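Local atomic coordinates of Mgp-operon protein 3 (Mycoplasma pneumoniae, PDB entry 6RJ1), a protein that probably takes part, as an extracellular membrane-anchored protein, in the adhesion of this human pathogen to host cells. Residues Val802-Gly807 with Thr837-Ala842; Thr892-Gly897 with Ala914-Gln919. All blocks are in the same frame, centred on the assembly; numbering follows the deposited sequence.

Contact 1 of 2, residues Val802-Gly807 with Thr837-Ala842; sequences VLLVRG and TPFGSA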
loop_
_atom_site.group_PDB
_atom_site.type_symbol
_atom_site.label_atom_id
_atom_site.label_comp_id
_atom_site.label_asym_id
_atom_site.label_seq_id
_atom_site.Cartn_x
_atom_site.Cartn_y
_atom_site.Cartn_z
ATOM N N VAL A 802 2.646 -14.729 6.035
ATOM C CA VAL A 802 1.212 -14.475 6.004
ATOM C C VAL A 802 0.944 -13.004 6.249
ATOM O O VAL A 802 1.781 -12.308 6.826
ATOM C CB VAL A 802 0.332 -15.406 6.896
ATOM C CG1 VAL A 802 0.524 -16.887 6.560
ATOM C CG2 VAL A 802 0.542 -15.138 8.377
ATOM N N LEU A 803 -0.211 -12.534 5.790
ATOM C CA LEU A 803 -0.669 -11.159 5.984
ATOM C C LEU A 803 -2.190 -11.102 5.948
ATOM O O LEU A 803 -2.846 -11.958 5.335
ATOM C CB LEU A 803 -0.041 -10.163 4.981
ATOM C CG LEU A 803 -0.497 -10.249 3.533
ATOM C CD1 LEU A 803 -0.782 -8.879 2.975
ATOM C CD2 LEU A 803 0.494 -11.014 2.689
ATOM N N LEU A 804 -2.742 -10.097 6.620
ATOM C CA LEU A 804 -4.177 -9.886 6.684
ATOM C C LEU A 804 -4.570 -8.800 5.703
ATOM O O LEU A 804 -3.888 -7.770 5.590
ATOM C CB LEU A 804 -4.569 -9.508 8.124
ATOM C CG LEU A 804 -5.198 -10.602 9.018
ATOM C CD1 LEU A 804 -4.485 -11.950 8.910
ATOM C CD2 LEU A 804 -5.217 -10.165 10.455
ATOM N N VAL A 805 -5.634 -9.068 4.943
ATOM C CA VAL A 805 -6.241 -8.154 3.967
ATOM C C VAL A 805 -7.735 -8.035 4.279
ATOM O O VAL A 805 -8.244 -8.779 5.125
ATOM C CB VAL A 805 -5.977 -8.533 2.481
ATOM C CG1 VAL A 805 -4.505 -8.360 2.117
ATOM C CG2 VAL A 805 -6.478 -9.937 2.148
ATOM N N ARG A 806 -8.443 -7.118 3.604
ATOM C CA ARG A 806 -9.876 -6.966 3.817
ATOM C C ARG A 806 -10.598 -8.215 3.334
ATOM O O ARG A 806 -10.477 -8.592 2.159
ATOM C CB ARG A 806 -10.417 -5.720 3.116
ATOM C CG ARG A 806 -9.780 -4.429 3.591
ATOM C CD ARG A 806 -10.511 -3.228 3.042
ATOM N NE ARG A 806 -11.799 -3.016 3.704
ATOM C CZ ARG A 806 -12.659 -2.062 3.380
ATOM N NH1 ARG A 806 -12.401 -1.239 2.374
ATOM N NH2 ARG A 806 -13.792 -1.930 4.052
ATOM N N GLY A 807 -11.270 -8.886 4.270
ATOM C CA GLY A 807 -12.044 -10.088 3.997
ATOM C C GLY A 807 -11.389 -11.431 4.220
ATOM O O GLY A 807 -12.093 -12.443 4.250
ATOM N N THR A 837 -7.631 -16.947 1.668
ATOM C CA THR A 837 -8.725 -17.668 2.316
ATOM C C THR A 837 -9.608 -16.640 3.023
ATOM O O THR A 837 -9.114 -15.927 3.903
ATOM C CB THR A 837 -8.191 -18.754 3.251
ATOM O OG1 THR A 837 -7.175 -19.492 2.573
ATOM C CG2 THR A 837 -9.288 -19.696 3.744
ATOM N N PRO A 838 -10.895 -16.509 2.635
ATOM C CA PRO A 838 -11.759 -15.515 3.292
ATOM C C PRO A 838 -12.034 -15.858 4.747
ATOM O O PRO A 838 -12.292 -17.021 5.061
ATOM C CB PRO A 838 -13.055 -15.562 2.465
ATOM C CG PRO A 838 -12.724 -16.317 1.225
ATOM C CD PRO A 838 -11.642 -17.263 1.609
ATOM N N PHE A 839 -11.964 -14.861 5.642
ATOM C CA PHE A 839 -12.259 -15.126 7.046
ATOM C C PHE A 839 -13.758 -14.896 7.361
ATOM O O PHE A 839 -14.481 -14.305 6.556
ATOM C CB PHE A 839 -11.303 -14.392 8.009
ATOM C CG PHE A 839 -11.019 -12.914 7.866
ATOM C CD1 PHE A 839 -12.053 -11.999 7.691
ATOM C CD2 PHE A 839 -9.728 -12.417 8.058
ATOM C CE1 PHE A 839 -11.785 -10.623 7.610
ATOM C CE2 PHE A 839 -9.461 -11.045 7.969
ATOM C CZ PHE A 839 -10.490 -10.158 7.754
ATOM N N GLY A 840 -14.211 -15.422 8.494
ATOM C CA GLY A 840 -15.600 -15.334 8.934
ATOM C C GLY A 840 -16.065 -13.956 9.354
ATOM O O GLY A 840 -15.284 -12.998 9.367
ATOM N N SER A 841 -17.354 -13.862 9.713
ATOM C CA SER A 841 -18.019 -12.635 10.154
ATOM C C SER A 841 -17.393 -12.054 11.433
ATOM O O SER A 841 -17.301 -10.831 11.563
ATOM C CB SER A 841 -19.505 -12.899 10.372
ATOM O OG SER A 841 -20.252 -11.698 10.292
ATOM N N ALA A 842 -16.951 -12.936 12.354
ATOM C CA ALA A 842 -16.329 -12.572 13.627
ATOM C C ALA A 842 -15.006 -11.827 13.451
ATOM O O ALA A 842 -14.690 -10.936 14.250
ATOM C CB ALA A 842 -16.119 -13.816 14.474
#
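Phe839 lays its ring against the backbone of Gly807, and its own main chain is tied to the same glycine: Phe839 N donates to Gly807 O over 2.8 Å, with 148° at the hydrogen. Pro838, just before it, adds a CA-H...O contact to that oxygen. CB of Phe839 points toward 802-807, and CG sits between the backbone N and the carbonyl carbon (chi1 49°), which folds the ring back beside the peptide whose N-H makes the bond. CG lies 3.8 Å from Gly807 O; further along one side, CD1 comes to 3.5 Å from the same oxygen. CE1 is 3.5 Å from Gly807 C, which lies over one ring face, offset toward the rim. At the far end CZ approaches Val805 O at 3.7 Å, obliquely. Beside CZ, CE2 meets Leu804 CG at the ring edge, 4.4 Å away, the one apolar side-chain contact between the segments. Gly807 has a positive phi (96°) that favours glycine; with Arg806 it takes up type II turn angles where strand 799-805 reverses into strand 808-815. Arg806 forms a salt bridge with Asp769 through NE. Strand 808-815 pairs with both 799-805 and 834-838 in a sheet consistent with a propeller blade; Phe839, just past 834-838, packs on the turn that opens this shared strand. Leu804 also packs on Tyr865 and Phe867 of strand 862-868.

Contact 2 of 2, residues Thr892-Gly897 with Ala914-Gln919; sequences TVSRTG and AALAVQ
A beta hairpin with a long loop, in a sheet consistent with a blade of the beta-propeller expected for this adhesin family, sets Thr892-Thr896 against Ala914-Val918. Thr892 and Val918 exchange two backbone bonds, the one from Thr892 N to Val918 O measuring 2.8 Å and nearly straight (169°); Ser894 and Leu916 exchange two more. At the loop end Thr896 N reaches Ala914 O at 2.8 Å from above the carbonyl plane, while the return bond is weak. Val893/Ala917 and Arg895/Ala915 are the non-hydrogen-bonded pairs between these rungs. With CG1 of Val893 anti to its backbone N (chi1 178°), the two methyls part along the neighbouring strand: CG1 lies 3.8 Å from Ala915 CB and CG2 3.9 Å from Ala917 CB. On the other face Thr896 CG2 touches Leu916 CB at 3.8 Å, the two side chains crossing at about a right angle, and Ser894 OG makes a weak bond to Leu916 O. Leu916 is exposed, whereas Val893, Ala915 and Ala917 are buried against Val809 of strand 808-815. Strand 888-896 is flanked by 914-920 and by 862-868, to which Val893 is backbone-bonded through Trp863.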
loop_
_atom_site.group_PDB
_atom_site.type_symbol
_atom_site.label_atom_id
_atom_site.label_comp_id
_atom_site.label_asym_id
_atom_site.label_seq_id
_atom_site.Cartn_x
_atom_site.Cartn_y
_atom_site.Cartn_z
ATOM N N THR A 892 -5.666 -15.761 15.338
ATOM C CA THR A 892 -4.684 -16.825 15.173
ATOM C C THR A 892 -4.689 -17.258 13.710
ATOM O O THR A 892 -5.758 -17.494 13.140
ATOM C CB THR A 892 -4.977 -17.990 16.133
ATOM O OG1 THR A 892 -4.791 -17.526 17.462
ATOM C CG2 THR A 892 -4.067 -19.196 15.901
ATOM N N VAL A 893 -3.499 -17.362 13.106
ATOM C CA VAL A 893 -3.376 -17.831 11.733
ATOM C C VAL A 893 -2.654 -19.188 11.730
ATOM O O VAL A 893 -1.576 -19.318 12.303
ATOM C CB VAL A 893 -2.782 -16.785 10.760
ATOM C CG1 VAL A 893 -2.647 -17.362 9.356
ATOM C CG2 VAL A 893 -3.645 -15.523 10.721
ATOM N N SER A 894 -3.280 -20.203 11.128
ATOM C CA SER A 894 -2.736 -21.557 11.065
ATOM C C SER A 894 -2.608 -22.027 9.621
ATOM O O SER A 894 -3.339 -21.556 8.758
ATOM C CB SER A 894 -3.630 -22.518 11.845
ATOM O OG SER A 894 -5.004 -22.363 11.521
ATOM N N ARG A 895 -1.689 -22.965 9.365
ATOM C CA ARG A 895 -1.482 -23.540 8.036
ATOM C C ARG A 895 -2.562 -24.575 7.728
ATOM O O ARG A 895 -3.003 -25.296 8.627
ATOM C CB ARG A 895 -0.109 -24.218 7.958
ATOM C CG ARG A 895 1.065 -23.279 7.814
ATOM C CD ARG A 895 2.354 -24.069 7.754
ATOM N NE ARG A 895 3.504 -23.229 7.411
ATOM C CZ ARG A 895 4.214 -22.523 8.287
ATOM N NH1 ARG A 895 3.892 -22.531 9.571
ATOM N NH2 ARG A 895 5.242 -21.793 7.882
ATOM N N THR A 896 -2.980 -24.661 6.454
ATOM C CA THR A 896 -3.961 -25.639 5.955
ATOM C C THR A 896 -3.496 -26.178 4.599
ATOM O O THR A 896 -2.782 -25.484 3.872
ATOM C CB THR A 896 -5.394 -25.049 5.850
ATOM O OG1 THR A 896 -5.411 -23.923 4.975
ATOM C CG2 THR A 896 -6.009 -24.686 7.204
ATOM N N GLY A 897 -3.906 -27.401 4.277
ATOM C CA GLY A 897 -3.586 -28.060 3.012
ATOM C C GLY A 897 -2.302 -28.866 3.011
ATOM O O GLY A 897 -1.568 -28.887 4.008
ATOM N N ALA A 914 -2.652 -23.172 1.849
ATOM C CA ALA A 914 -3.406 -22.048 2.393
ATOM C C ALA A 914 -3.231 -21.811 3.894
ATOM O O ALA A 914 -2.596 -22.601 4.592
ATOM C CB ALA A 914 -4.881 -22.209 2.047
ATOM N N ALA A 915 -3.788 -20.692 4.369
ATOM C CA ALA A 915 -3.791 -20.264 5.761
ATOM C C ALA A 915 -5.237 -20.168 6.265
ATOM O O ALA A 915 -6.172 -20.175 5.467
ATOM C CB ALA A 915 -3.096 -18.918 5.890
ATOM N N LEU A 916 -5.418 -20.100 7.586
ATOM C CA LEU A 916 -6.731 -20.009 8.213
ATOM C C LEU A 916 -6.664 -19.014 9.358
ATOM O O LEU A 916 -5.888 -19.213 10.287
ATOM C CB LEU A 916 -7.174 -21.401 8.705
ATOM C CG LEU A 916 -8.646 -21.564 9.074
ATOM C CD1 LEU A 916 -9.509 -21.794 7.842
ATOM C CD2 LEU A 916 -8.826 -22.702 10.032
ATOM N N ALA A 917 -7.442 -17.925 9.263
ATOM C CA ALA A 917 -7.491 -16.866 10.270
ATOM C C ALA A 917 -8.761 -16.951 11.089
ATOM O O ALA A 917 -9.855 -17.017 10.519
ATOM C CB ALA A 917 -7.395 -15.505 9.610
ATOM N N VAL A 918 -8.621 -16.959 12.423
ATOM C CA VAL A 918 -9.746 -17.045 13.361
ATOM C C VAL A 918 -9.516 -16.209 14.620
ATOM O O VAL A 918 -8.397 -16.153 15.128
ATOM C CB VAL A 918 -10.139 -18.508 13.747
ATOM C CG1 VAL A 918 -11.010 -19.166 12.691
ATOM C CG2 VAL A 918 -8.922 -19.372 14.077
ATOM N N GLN A 919 -10.600 -15.602 15.142
ATOM C CA GLN A 919 -10.617 -14.864 16.405
ATOM C C GLN A 919 -10.475 -15.973 17.454
ATOM O O GLN A 919 -11.342 -16.841 17.558
ATOM C CB GLN A 919 -11.943 -14.106 16.553
ATOM C CG GLN A 919 -11.790 -12.611 16.379
ATOM C CD GLN A 919 -12.206 -11.844 17.614
ATOM O OE1 GLN A 919 -13.086 -10.973 17.550
ATOM N NE2 GLN A 919 -11.580 -12.140 18.766
#

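How the contacts relate
From the N terminus, the chain first completes contact 1, bringing 837-842 back to 802-807 after 29 intervening residues that include strand 808-815. Only later does it complete contact 2, where the 16 residues between 892-897 and 914-919 contain neither helix nor strand. The two therefore follow in series, neither nested nor crossed, yet their centres are about 10 Å apart. Each belongs to a different antiparallel sheet. The sheets pack together, with Val893 on Val802 and Leu804; Thr837 OG1 also lies 3.1 Å from Ala915 O, and Phe839 CB approaches Ala917 O. Glu843 reaches both: its carboxylate accepts Gln919 N and, weakly, Gly840 N.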